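Local coordinates for glutaredoxin (Methanosarcina acetivorans, PDB 5CAX), which acts as a glutaredoxin-like oxidoreductase, methanoredoxin, that reduces protein disulfides in a coenzyme M-dependent manner, at residues 20-25 against 77-82. Residues are numbered along the deposited sequence; the frame is centred on the assembly and turned at random.
Sequences GKIVMY and PTTILN. With ACY (acetic acid), chain H.
Y25 and I80 meet at a slant on one face of an antiparallel strand pair. The ring presents its edge carbon to the outer methyl of I80, and Y25 CE2 lies 3.6 Å from I80 CD1. CG1 of I80 stands anti to the carbonyl carbon (chi1 -63°) and chi2 is extended, which carries CD1 out to the ring. The carbonyl oxygen of T78 lies at the edge of the same ring, in its plane. It also accepts the backbone N-H of Y25.

On the other face the methyl groups of I22, T79 and L81 lie together. I22 points the same way as both neighbours and touches them with one methyl. I22 CG2 is 3.6 Å from L81 CD2 and 3.8 Å from T79 CG2. The T79 hydroxyl turns to M24 instead, with T79 OG1 3.5 Å from M24 CG. M24 then bends at chi3 (77°), and its side chain packs on T36 and K37 of helix 31-43.

V23 with I80 and Y25 with T78 are hydrogen-bonded pairs, each closed by two backbone bonds. Beyond them, N82 N donates to K21 O at 2.9 Å. The N82 side chain closes the next bond: K21 N reaches N82 OD1 at 3.1 Å, nearly along the C=O axis. An amide side chain thus extends the ladder where N82 has turned to positive phi. N82 ND2 makes a weak bond to an acetic acid molecule, probably from the crystallisation liquor.

P77 follows a cis peptide bond, as in the cis-proline loop of the thioredoxin fold. Its side chain is about 4 Å from a cadmium ion at the site of C30, C33 and F76. The pair forms the middle of the mixed sheet, between strands 48-51 and 85-88. Helix 57-70 packs on Y25, T78 and I80. Helix 31-43 also meets P77, and helix 92-99 meets I22 and L81.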
# COMPACT_ATOMS: atom_id res chain seq x y z
N GLY A 20 9.10 9.78 -2.04
CA GLY A 20 9.30 9.11 -0.77
C GLY A 20 9.03 7.63 -0.83
O GLY A 20 8.96 7.04 -1.89
N LYS A 21 8.85 7.04 0.34
CA LYS A 21 8.60 5.61 0.46
C LYS A 21 7.09 5.34 0.53
O LYS A 21 6.38 5.77 1.46
CB LYS A 21 9.34 5.06 1.68
CG LYS A 21 9.43 3.55 1.75
CD LYS A 21 10.38 3.17 2.86
CE LYS A 21 10.42 1.69 3.06
NZ LYS A 21 11.31 1.35 4.16
N ILE A 22 6.58 4.68 -0.49
CA ILE A 22 5.16 4.43 -0.59
C ILE A 22 4.99 2.93 -0.74
O ILE A 22 5.46 2.34 -1.71
CB ILE A 22 4.52 5.13 -1.79
CG1 ILE A 22 5.07 6.54 -1.97
CG2 ILE A 22 3.00 5.07 -1.65
CD1 ILE A 22 4.63 7.24 -3.22
N VAL A 23 4.32 2.31 0.24
CA VAL A 23 4.06 0.88 0.21
C VAL A 23 2.59 0.60 0.45
O VAL A 23 2.05 0.95 1.50
CB VAL A 23 4.94 0.13 1.25
CG1 VAL A 23 4.77 -1.36 1.11
CG2 VAL A 23 6.40 0.54 1.11
N MET A 24 1.92 -0.02 -0.52
CA MET A 24 0.52 -0.37 -0.34
C MET A 24 0.29 -1.85 -0.04
O MET A 24 0.76 -2.72 -0.78
CB MET A 24 -0.29 0.02 -1.57
CG MET A 24 -1.82 -0.09 -1.38
SD MET A 24 -2.65 -0.46 -2.95
CE MET A 24 -2.29 -2.22 -3.14
N TYR A 25 -0.43 -2.12 1.04
CA TYR A 25 -0.83 -3.47 1.36
C TYR A 25 -2.26 -3.66 0.95
O TYR A 25 -3.13 -2.88 1.32
CB TYR A 25 -0.63 -3.77 2.85
CG TYR A 25 0.82 -3.70 3.29
CD1 TYR A 25 1.56 -4.87 3.49
CD2 TYR A 25 1.45 -2.48 3.50
CE1 TYR A 25 2.90 -4.82 3.89
CE2 TYR A 25 2.79 -2.42 3.90
CZ TYR A 25 3.51 -3.58 4.09
OH TYR A 25 4.83 -3.51 4.49
N PRO A 77 -7.48 -1.40 1.76
CA PRO A 77 -6.04 -1.09 1.71
C PRO A 77 -5.44 -0.23 2.85
O PRO A 77 -6.04 0.69 3.42
CB PRO A 77 -5.92 -0.34 0.39
CG PRO A 77 -7.27 0.36 0.23
CD PRO A 77 -8.27 -0.57 0.83
N THR A 78 -4.19 -0.55 3.17
CA THR A 78 -3.40 0.29 4.04
C THR A 78 -2.13 0.73 3.31
O THR A 78 -1.29 -0.10 2.97
CB THR A 78 -3.10 -0.44 5.38
OG1 THR A 78 -4.34 -0.82 5.99
CG2 THR A 78 -2.32 0.46 6.35
N THR A 79 -2.04 2.02 2.98
CA THR A 79 -0.83 2.60 2.40
C THR A 79 0.08 3.30 3.42
O THR A 79 -0.32 4.26 4.07
CB THR A 79 -1.15 3.58 1.31
OG1 THR A 79 -2.05 2.98 0.37
CG2 THR A 79 0.17 4.00 0.62
N ILE A 80 1.32 2.84 3.50
CA ILE A 80 2.27 3.35 4.48
C ILE A 80 3.28 4.33 3.88
O ILE A 80 3.92 4.03 2.88
CB ILE A 80 2.96 2.14 5.15
CG1 ILE A 80 1.87 1.36 5.90
CG2 ILE A 80 4.09 2.57 6.10
CD1 ILE A 80 2.27 0.05 6.49
N LEU A 81 3.38 5.53 4.45
CA LEU A 81 4.28 6.54 3.90
C LEU A 81 5.47 6.83 4.82
O LEU A 81 5.31 7.19 5.98
CB LEU A 81 3.52 7.84 3.59
CG LEU A 81 2.26 7.64 2.73
CD1 LEU A 81 1.62 8.95 2.37
CD2 LEU A 81 2.58 6.86 1.48
N ASN A 82 6.67 6.64 4.25
CA ASN A 82 7.96 6.90 4.91
C ASN A 82 8.13 6.09 6.17
O ASN A 82 8.87 6.49 7.06
CB ASN A 82 8.11 8.38 5.22
CG ASN A 82 7.99 9.23 3.99
OD1 ASN A 82 8.14 8.73 2.88
ND2 ASN A 82 7.71 10.52 4.17
C ACY H . 8.00 13.91 6.92
O ACY H . 8.97 13.52 7.62
OXT ACY H . 7.51 13.26 5.98
CH3 ACY H . 7.41 15.25 7.25